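Local coordinates for RND efflux system, outer membrane lipoprotein, NodT family (Burkholderia mallei, PDB 6U94) that probably serves as the outer-membrane channel component of an RND-type efflux system, letting substrates leave the cell, at residues F270-R281 against L451-V460; L323-W333 against I371-L382. All coordinates share one frame; numbering follows the deposited sequence.

Contact 1: F270-R281 against L451-V460; sequences FPAGLPSTLLER and LYKALGGGWV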
loop_
_atom_site.group_PDB
_atom_site.type_symbol
_atom_site.label_atom_id
_atom_site.label_comp_id
_atom_site.label_asym_id
_atom_site.label_seq_id
_atom_site.Cartn_x
_atom_site.Cartn_y
_atom_site.Cartn_z
ATOM N N PHE A 270 -0.599 13.827 1.780
ATOM C CA PHE A 270 -1.067 14.033 3.140
ATOM C C PHE A 270 -0.733 15.451 3.593
ATOM O O PHE A 270 0.403 15.907 3.401
ATOM C CB PHE A 270 -0.436 13.012 4.082
ATOM C CG PHE A 270 -0.878 11.603 3.822
ATOM C CD1 PHE A 270 -2.117 11.156 4.268
ATOM C CD2 PHE A 270 -0.061 10.726 3.133
ATOM C CE1 PHE A 270 -2.528 9.855 4.026
ATOM C CE2 PHE A 270 -0.463 9.427 2.890
ATOM C CZ PHE A 270 -1.699 8.988 3.337
ATOM N N PRO A 271 -1.686 16.179 4.172
ATOM C CA PRO A 271 -1.396 17.541 4.630
ATOM C C PRO A 271 -0.351 17.541 5.736
ATOM O O PRO A 271 -0.140 16.549 6.437
ATOM C CB PRO A 271 -2.753 18.043 5.148
ATOM C CG PRO A 271 -3.767 17.142 4.518
ATOM C CD PRO A 271 -3.094 15.812 4.386
ATOM N N ALA A 272 0.315 18.680 5.884
ATOM C CA ALA A 272 1.262 18.844 6.976
ATOM C C ALA A 272 0.521 19.089 8.284
ATOM O O ALA A 272 -0.470 19.824 8.324
ATOM C CB ALA A 272 2.215 20.002 6.683
ATOM N N GLY A 273 1.000 18.460 9.353
ATOM C CA GLY A 273 0.466 18.716 10.677
ATOM C C GLY A 273 -0.829 18.011 11.015
ATOM O O GLY A 273 -1.672 18.586 11.709
ATOM N N LEU A 274 -1.013 16.780 10.557
ATOM C CA LEU A 274 -2.230 16.049 10.871
ATOM C C LEU A 274 -2.295 15.760 12.370
ATOM O O LEU A 274 -1.330 15.229 12.935
ATOM C CB LEU A 274 -2.293 14.748 10.075
ATOM C CG LEU A 274 -2.591 14.940 8.589
ATOM C CD1 LEU A 274 -2.677 13.602 7.875
ATOM C CD2 LEU A 274 -3.875 15.737 8.411
ATOM N N PRO A 275 -3.398 16.095 13.040
ATOM C CA PRO A 275 -3.479 15.856 14.488
ATOM C C PRO A 275 -3.660 14.380 14.816
ATOM O O PRO A 275 -4.323 13.632 14.092
ATOM C CB PRO A 275 -4.701 16.677 14.917
ATOM C CG PRO A 275 -5.541 16.778 13.678
ATOM C CD PRO A 275 -4.564 16.833 12.528
ATOM N N SER A 276 -3.052 13.968 15.931
ATOM C CA SER A 276 -3.183 12.592 16.396
ATOM C C SER A 276 -4.615 12.240 16.786
ATOM O O SER A 276 -4.958 11.054 16.841
ATOM C CB SER A 276 -2.248 12.356 17.581
ATOM O OG SER A 276 -2.328 13.431 18.503
ATOM N N THR A 277 -5.457 13.242 17.054
ATOM C CA THR A 277 -6.852 12.973 17.381
ATOM C C THR A 277 -7.594 12.314 16.227
ATOM O O THR A 277 -8.681 11.765 16.436
ATOM C CB THR A 277 -7.562 14.264 17.784
ATOM O OG1 THR A 277 -7.417 15.241 16.747
ATOM C CG2 THR A 277 -6.977 14.810 19.080
ATOM N N LEU A 278 -7.031 12.353 15.014
ATOM C CA LEU A 278 -7.610 11.598 13.909
ATOM C C LEU A 278 -7.680 10.112 14.229
ATOM O O LEU A 278 -8.587 9.418 13.754
ATOM C CB LEU A 278 -6.796 11.815 12.633
ATOM C CG LEU A 278 -6.856 13.178 11.946
ATOM C CD1 LEU A 278 -5.850 13.221 10.799
ATOM C CD2 LEU A 278 -8.259 13.471 11.440
ATOM N N LEU A 279 -6.735 9.606 15.027
ATOM C CA LEU A 279 -6.713 8.192 15.379
ATOM C C LEU A 279 -7.873 7.787 16.279
ATOM O O LEU A 279 -8.085 6.586 16.485
ATOM C CB LEU A 279 -5.384 7.838 16.049
ATOM C CG LEU A 279 -4.129 8.187 15.235
ATOM C CD1 LEU A 279 -2.887 7.539 15.831
ATOM C CD2 LEU A 279 -4.288 7.784 13.782
ATOM N N GLU A 280 -8.627 8.751 16.818
ATOM C CA GLU A 280 -9.839 8.408 17.552
ATOM C C GLU A 280 -10.851 7.697 16.662
ATOM O O GLU A 280 -11.696 6.949 17.166
ATOM C CB GLU A 280 -10.463 9.663 18.161
ATOM C CG GLU A 280 -9.630 10.322 19.248
ATOM C CD GLU A 280 -10.073 11.740 19.547
ATOM O OE1 GLU A 280 -11.039 12.212 18.908
ATOM O OE2 GLU A 280 -9.457 12.385 20.418
ATOM N N ARG A 281 -10.783 7.914 15.346
ATOM C CA ARG A 281 -11.691 7.286 14.393
ATOM C C ARG A 281 -11.235 5.901 13.952
ATOM O O ARG A 281 -11.932 5.264 13.157
ATOM C CB ARG A 281 -11.862 8.166 13.154
ATOM C CG ARG A 281 -12.162 9.621 13.437
ATOM C CD ARG A 281 -11.813 10.425 12.203
ATOM N NE ARG A 281 -10.480 10.062 11.721
ATOM C CZ ARG A 281 -10.035 10.288 10.488
ATOM N NH1 ARG A 281 -10.817 10.880 9.594
ATOM N NH2 ARG A 281 -8.809 9.916 10.147
ATOM N N LEU A 451 -1.502 4.046 4.801
ATOM C CA LEU A 451 -1.500 5.114 5.793
ATOM C C LEU A 451 -2.864 5.787 5.898
ATOM O O LEU A 451 -3.255 6.229 6.985
ATOM C CB LEU A 451 -0.420 6.140 5.457
ATOM C CG LEU A 451 -0.271 7.313 6.430
ATOM C CD1 LEU A 451 0.008 6.823 7.848
ATOM C CD2 LEU A 451 0.818 8.261 5.955
ATOM N N TYR A 452 -3.601 5.878 4.785
ATOM C CA TYR A 452 -4.974 6.368 4.852
ATOM C C TYR A 452 -5.815 5.533 5.812
ATOM O O TYR A 452 -6.699 6.069 6.491
ATOM C CB TYR A 452 -5.605 6.365 3.457
ATOM C CG TYR A 452 -7.119 6.446 3.484
ATOM C CD1 TYR A 452 -7.898 5.295 3.450
ATOM C CD2 TYR A 452 -7.768 7.672 3.549
ATOM C CE1 TYR A 452 -9.284 5.365 3.484
ATOM C CE2 TYR A 452 -9.147 7.752 3.580
ATOM C CZ TYR A 452 -9.902 6.595 3.547
ATOM O OH TYR A 452 -11.276 6.666 3.574
ATOM N N LYS A 453 -5.563 4.225 5.873
ATOM C CA LYS A 453 -6.303 3.351 6.776
ATOM C C LYS A 453 -5.827 3.498 8.217
ATOM O O LYS A 453 -6.643 3.644 9.135
ATOM C CB LYS A 453 -6.166 1.899 6.322
ATOM C CG LYS A 453 -6.750 1.631 4.954
ATOM C CD LYS A 453 -6.971 0.147 4.755
ATOM C CE LYS A 453 -5.681 -0.560 4.370
ATOM N NZ LYS A 453 -5.925 -2.000 4.070
ATOM N N ALA A 454 -4.508 3.467 8.432
ATOM C CA ALA A 454 -3.960 3.523 9.783
ATOM C C ALA A 454 -4.330 4.809 10.511
ATOM O O ALA A 454 -4.303 4.838 11.746
ATOM C CB ALA A 454 -2.436 3.363 9.741
ATOM N N LEU A 455 -4.665 5.873 9.779
ATOM C CA LEU A 455 -5.134 7.109 10.391
ATOM C C LEU A 455 -6.582 7.025 10.845
ATOM O O LEU A 455 -7.062 7.954 11.504
ATOM C CB LEU A 455 -4.989 8.281 9.417
ATOM C CG LEU A 455 -3.595 8.728 8.978
ATOM C CD1 LEU A 455 -3.712 9.820 7.921
ATOM C CD2 LEU A 455 -2.782 9.217 10.163
ATOM N N GLY A 456 -7.283 5.946 10.514
ATOM C CA GLY A 456 -8.700 5.850 10.777
ATOM C C GLY A 456 -9.582 6.357 9.662
ATOM O O GLY A 456 -10.789 6.519 9.876
ATOM N N GLY A 457 -9.025 6.614 8.479
ATOM C CA GLY A 457 -9.806 7.113 7.367
ATOM C C GLY A 457 -9.384 8.493 6.906
ATOM O O GLY A 457 -10.220 9.387 6.754
ATOM N N GLY A 458 -8.083 8.678 6.686
ATOM C CA GLY A 458 -7.607 9.929 6.119
ATOM C C GLY A 458 -7.704 11.084 7.098
ATOM O O GLY A 458 -7.425 10.950 8.294
ATOM N N TRP A 459 -8.105 12.241 6.576
ATOM C CA TRP A 459 -8.142 13.475 7.343
ATOM C C TRP A 459 -9.409 14.242 6.999
ATOM O O TRP A 459 -10.023 14.028 5.951
ATOM C CB TRP A 459 -6.911 14.348 7.067
ATOM C CG TRP A 459 -6.845 14.866 5.656
ATOM C CD1 TRP A 459 -7.351 16.047 5.190
ATOM C CD2 TRP A 459 -6.240 14.218 4.529
ATOM N NE1 TRP A 459 -7.099 16.173 3.844
ATOM C CE2 TRP A 459 -6.417 15.064 3.415
ATOM C CE3 TRP A 459 -5.566 13.004 4.354
ATOM C CZ2 TRP A 459 -5.943 14.735 2.143
ATOM C CZ3 TRP A 459 -5.095 12.680 3.089
ATOM C CH2 TRP A 459 -5.288 13.542 2.002
ATOM N N VAL A 460 -9.790 15.151 7.892
ATOM C CA VAL A 460 -10.943 16.009 7.650
ATOM C C VAL A 460 -10.514 17.205 6.810
ATOM O O VAL A 460 -9.361 17.650 6.857
ATOM C CB VAL A 460 -11.593 16.447 8.979
ATOM C CG1 VAL A 460 -11.693 15.267 9.938
ATOM C CG2 VAL A 460 -10.825 17.598 9.611
#
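Pro271 lies over one face of the Trp459 indole, its CD 3.5 Å from the centroid of the six-membered ring; a proline offers electron-poor CH groups and a flat profile to an aromatic face. Phe270 carries Leu451 CD2 over one face, 3.8 Å from its ring centroid, while Tyr452 N lies at its edge. The two aromatic rings meet obliquely, Phe270 CD1 coming 3.5 Å from Trp459 CZ3. The Arg281 guanidinium has Gly456 O over one face and Leu278 CD2 over the other, with backbone carbonyls around its edge. A bend at chi3 (-49°) turns the arginine back on its own 3-10 turn, where Arg281 NE donates to Leu278 O (2.9 Å), an oxygen that also accepts from Arg281 N. Arg281 NH2 donates to Leu455 O at 3.0 Å from above the carbonyl plane, and also to Gly458 O, although the very short length modelled there is doubtful. The charge thus probably eases the approach of Leu278 O and Leu455 O, two acceptors 3.1 Å apart. Gly456, first to leave helical backbone angles, makes the Schellman motif; positive phi suits glycine there, and the missing CB lets its CA approach Arg281 CA to 4.9 Å. Leu274 and Leu278 pack on Trp459 CB, Leu274 CD2 at 3.6 Å, and Leu279 CD2 on Leu455. The contact therefore seats the loop before helix 283-294 on the C-terminal end of helix 421-454, with helix 156-203 packing against Tyr452 and supplying Arg160 to Gly456 O.

Contact 2: L323-W333 against I371-L382; sequences LAGLFSGGVAW and IQDAFREVADNL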
loop_
_atom_site.group_PDB
_atom_site.type_symbol
_atom_site.label_atom_id
_atom_site.label_comp_id
_atom_site.label_asym_id
_atom_site.label_seq_id
_atom_site.Cartn_x
_atom_site.Cartn_y
_atom_site.Cartn_z
ATOM N N LEU A 323 6.277 12.767 16.192
ATOM C CA LEU A 323 6.000 11.341 16.052
ATOM C C LEU A 323 7.290 10.530 16.039
ATOM O O LEU A 323 7.391 9.496 16.709
ATOM C CB LEU A 323 5.186 11.088 14.784
ATOM C CG LEU A 323 4.778 9.639 14.508
ATOM C CD1 LEU A 323 4.054 9.045 15.708
ATOM C CD2 LEU A 323 3.896 9.572 13.276
ATOM N N ALA A 324 8.289 10.987 15.279
ATOM C CA ALA A 324 9.578 10.307 15.273
ATOM C C ALA A 324 10.244 10.367 16.639
ATOM O O ALA A 324 10.961 9.435 17.022
ATOM C CB ALA A 324 10.490 10.918 14.210
ATOM N N GLY A 325 10.027 11.454 17.384
ATOM C CA GLY A 325 10.598 11.554 18.715
ATOM C C GLY A 325 10.017 10.551 19.691
ATOM O O GLY A 325 10.722 10.074 20.585
ATOM N N LEU A 326 8.731 10.218 19.539
ATOM C CA LEU A 326 8.115 9.214 20.403
ATOM C C LEU A 326 8.817 7.869 20.290
ATOM O O LEU A 326 8.875 7.117 21.267
ATOM C CB LEU A 326 6.631 9.056 20.069
ATOM C CG LEU A 326 5.640 9.971 20.789
ATOM C CD1 LEU A 326 4.209 9.584 20.446
ATOM C CD2 LEU A 326 5.865 9.916 22.288
ATOM N N PHE A 327 9.355 7.550 19.112
ATOM C CA PHE A 327 10.014 6.272 18.880
ATOM C C PHE A 327 11.523 6.418 18.710
ATOM O O PHE A 327 12.172 5.512 18.178
ATOM C CB PHE A 327 9.395 5.576 17.669
ATOM C CG PHE A 327 7.922 5.319 17.818
ATOM C CD1 PHE A 327 7.464 4.191 18.477
ATOM C CD2 PHE A 327 6.993 6.218 17.315
ATOM C CE1 PHE A 327 6.106 3.956 18.625
ATOM C CE2 PHE A 327 5.638 5.989 17.456
ATOM C CZ PHE A 327 5.192 4.857 18.115
ATOM N N SER A 328 12.094 7.535 19.158
ATOM C CA SER A 328 13.543 7.688 19.150
ATOM C C SER A 328 14.175 6.694 20.116
ATOM O O SER A 328 13.710 6.516 21.245
ATOM C CB SER A 328 13.939 9.115 19.530
ATOM O OG SER A 328 14.020 9.264 20.937
ATOM N N GLY A 329 15.244 6.043 19.666
ATOM C CA GLY A 329 15.835 4.968 20.426
ATOM C C GLY A 329 15.157 3.624 20.262
ATOM O O GLY A 329 15.641 2.634 20.824
ATOM N N GLY A 330 14.054 3.556 19.519
ATOM C CA GLY A 330 13.420 2.278 19.264
ATOM C C GLY A 330 12.751 1.717 20.504
ATOM O O GLY A 330 12.200 2.451 21.334
ATOM N N VAL A 331 12.843 0.390 20.644
ATOM C CA VAL A 331 12.181 -0.408 21.677
ATOM C C VAL A 331 10.789 0.140 21.970
ATOM O O VAL A 331 10.039 0.493 21.052
ATOM C CB VAL A 331 13.022 -0.493 22.970
ATOM C CG1 VAL A 331 13.284 -1.946 23.328
ATOM C CG2 VAL A 331 14.351 0.261 22.844
ATOM N N ALA A 332 10.431 0.204 23.248
ATOM C CA ALA A 332 9.167 0.808 23.635
ATOM C C ALA A 332 9.239 2.325 23.500
ATOM O O ALA A 332 10.298 2.938 23.667
ATOM C CB ALA A 332 8.808 0.422 25.067
ATOM N N TRP A 333 8.092 2.935 23.208
ATOM C CA TRP A 333 8.084 4.354 22.890
ATOM C C TRP A 333 8.338 5.190 24.142
ATOM O O TRP A 333 8.390 4.685 25.267
ATOM C CB TRP A 333 6.770 4.755 22.212
ATOM C CG TRP A 333 5.521 4.660 23.052
ATOM C CD1 TRP A 333 5.387 4.082 24.282
ATOM C CD2 TRP A 333 4.226 5.166 22.703
ATOM N NE1 TRP A 333 4.087 4.197 24.720
ATOM C CE2 TRP A 333 3.355 4.859 23.771
ATOM C CE3 TRP A 333 3.719 5.849 21.592
ATOM C CZ2 TRP A 333 2.006 5.211 23.758
ATOM C CZ3 TRP A 333 2.378 6.199 21.582
ATOM C CH2 TRP A 333 1.538 5.878 22.659
ATOM N N ILE A 371 -3.408 1.952 21.671
ATOM C CA ILE A 371 -2.952 3.269 21.245
ATOM C C ILE A 371 -1.484 3.230 20.834
ATOM O O ILE A 371 -1.092 3.850 19.839
ATOM C CB ILE A 371 -3.210 4.301 22.359
ATOM C CG1 ILE A 371 -4.714 4.472 22.579
ATOM C CG2 ILE A 371 -2.556 5.641 22.029
ATOM C CD1 ILE A 371 -5.053 5.369 23.738
ATOM N N GLN A 372 -0.649 2.504 21.584
ATOM C CA GLN A 372 0.758 2.400 21.209
ATOM C C GLN A 372 0.916 1.693 19.870
ATOM O O GLN A 372 1.724 2.110 19.032
ATOM C CB GLN A 372 1.556 1.671 22.289
ATOM C CG GLN A 372 3.051 1.620 21.976
ATOM C CD GLN A 372 3.847 0.798 22.968
ATOM O OE1 GLN A 372 3.286 0.179 23.873
ATOM N NE2 GLN A 372 5.166 0.784 22.800
ATOM N N ASP A 373 0.146 0.623 19.647
ATOM C CA ASP A 373 0.204 -0.074 18.366
ATOM C C ASP A 373 -0.301 0.809 17.233
ATOM O O ASP A 373 0.218 0.745 16.114
ATOM C CB ASP A 373 -0.600 -1.371 18.429
ATOM C CG ASP A 373 0.096 -2.449 19.231
ATOM O OD1 ASP A 373 1.209 -2.190 19.731
ATOM O OD2 ASP A 373 -0.468 -3.557 19.362
ATOM N N ALA A 374 -1.307 1.642 17.502
ATOM C CA ALA A 374 -1.828 2.525 16.464
ATOM C C ALA A 374 -0.786 3.553 16.039
ATOM O O ALA A 374 -0.577 3.782 14.841
ATOM C CB ALA A 374 -3.100 3.218 16.949
ATOM N N PHE A 375 -0.131 4.197 17.012
ATOM C CA PHE A 375 0.904 5.175 16.693
ATOM C C PHE A 375 2.087 4.510 16.005
ATOM O O PHE A 375 2.593 5.014 14.997
ATOM C CB PHE A 375 1.359 5.897 17.962
ATOM C CG PHE A 375 0.480 7.048 18.353
ATOM C CD1 PHE A 375 -0.730 6.825 19.003
ATOM C CD2 PHE A 375 0.862 8.351 18.081
ATOM C CE1 PHE A 375 -1.542 7.888 19.368
ATOM C CE2 PHE A 375 0.061 9.416 18.441
ATOM C CZ PHE A 375 -1.150 9.182 19.088
ATOM N N ARG A 376 2.544 3.377 16.544
ATOM C CA ARG A 376 3.650 2.651 15.930
ATOM C C ARG A 376 3.322 2.266 14.495
ATOM O O ARG A 376 4.172 2.368 13.604
ATOM C CB ARG A 376 3.987 1.412 16.760
ATOM C CG ARG A 376 5.182 0.616 16.240
ATOM C CD ARG A 376 5.513 -0.545 17.168
ATOM N NE ARG A 376 5.783 -0.095 18.532
ATOM C CZ ARG A 376 6.963 0.357 18.948
ATOM N NH1 ARG A 376 7.985 0.424 18.103
ATOM N NH2 ARG A 376 7.123 0.747 20.206
ATOM N N GLU A 377 2.083 1.834 14.252
ATOM C CA GLU A 377 1.663 1.489 12.898
ATOM C C GLU A 377 1.716 2.701 11.975
ATOM O O GLU A 377 2.077 2.581 10.798
ATOM C CB GLU A 377 0.254 0.907 12.938
ATOM C CG GLU A 377 -0.279 0.415 11.619
ATOM C CD GLU A 377 -1.613 -0.293 11.779
ATOM O OE1 GLU A 377 -2.567 0.317 12.315
ATOM O OE2 GLU A 377 -1.699 -1.472 11.390
ATOM N N VAL A 378 1.349 3.876 12.489
ATOM C CA VAL A 378 1.383 5.082 11.671
ATOM C C VAL A 378 2.824 5.465 11.348
ATOM O O VAL A 378 3.148 5.804 10.204
ATOM C CB VAL A 378 0.633 6.224 12.379
ATOM C CG1 VAL A 378 0.974 7.564 11.733
ATOM C CG2 VAL A 378 -0.873 5.970 12.336
ATOM N N ALA A 379 3.708 5.414 12.348
ATOM C CA ALA A 379 5.112 5.738 12.115
ATOM C C ALA A 379 5.752 4.749 11.147
ATOM O O ALA A 379 6.579 5.133 10.313
ATOM C CB ALA A 379 5.871 5.763 13.441
ATOM N N ASP A 380 5.369 3.471 11.237
ATOM C CA ASP A 380 5.970 2.453 10.381
ATOM C C ASP A 380 5.597 2.662 8.918
ATOM O O ASP A 380 6.435 2.474 8.028
ATOM C CB ASP A 380 5.554 1.059 10.851
ATOM C CG ASP A 380 6.311 0.611 12.086
ATOM O OD1 ASP A 380 7.118 1.405 12.615
ATOM O OD2 ASP A 380 6.104 -0.539 12.528
ATOM N N ASN A 381 4.349 3.046 8.646
ATOM C CA ASN A 381 3.946 3.253 7.261
ATOM C C ASN A 381 4.539 4.532 6.688
ATOM O O ASN A 381 4.770 4.616 5.477
ATOM C CB ASN A 381 2.424 3.273 7.146
ATOM C CG ASN A 381 1.823 1.879 7.137
ATOM O OD1 ASN A 381 1.838 1.193 6.118
ATOM N ND2 ASN A 381 1.281 1.458 8.277
ATOM N N LEU A 382 4.781 5.538 7.531
ATOM C CA LEU A 382 5.451 6.745 7.065
ATOM C C LEU A 382 6.907 6.460 6.719
ATOM O O LEU A 382 7.425 6.965 5.716
ATOM C CB LEU A 382 5.358 7.839 8.128
ATOM C CG LEU A 382 4.015 8.551 8.301
ATOM C CD1 LEU A 382 3.940 9.162 9.690
ATOM C CD2 LEU A 382 3.852 9.625 7.238
#
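Val331 O accepts a 3.0 Å hydrogen bond from Arg376 NH2, fairly bent, although Val331 itself is poorly ordered. The bond ties the loop that follows a type II turn (Phe327 to Gly330) to helix 362-415, one of the long helices of an outer membrane factor. Arginine suits this place because its long chain, anti at chi1 and chi2 and then bent at chi3 (-57°), carries the guanidinium across to the loop carbonyl. The edge of the Phe327 ring stands over one face of the guanidinium, Phe327 CE1 3.7 Å from Arg376 CZ with the planes 76° apart. Beside it Trp333 lies against Gln372: CG of the glutamine sits over the five-membered ring, 3.7 Å from its centroid, and the amide stacks nearly flat on the indole. With CG anti to the backbone N (chi1 -176°) and an extended chain beyond, Gln372 lies across the indole face. Trp333 CZ3 then meets Phe375 CB at 3.8 Å, the two rings being oblique. At the other end Leu323 is a knob in the hole formed by Phe375, Val378, Ala379 and Leu382; the small alanine leaves room for the forked leucine, whose CD2 touches Leu382 CD1 at 3.6 Å.

In the fold
Contact 2 is nested within the loop that contact 1 closes, and their centres lie about 15 Å apart. Segment 371-382 lies between 323-333 and the two segments of contact 1, touching all three. Leu382 CD2 touches Leu451 CD2 at 3.6 Å, joining helices 362-415 and 421-454, which follow each other in the chain. Phe375 reaches the 3-10 turn of contact 1, its CE1 3.8 Å from Leu279 CD1 and its CZ 3.7 Å from Ser276 CB. Arg282, the residue after 270-281, adds a polar tie: its NH1 bonds Ala454 O and forms a salt bridge with Glu377. The two contacts thus join successive helices and connecting loops of one efflux-protein fold.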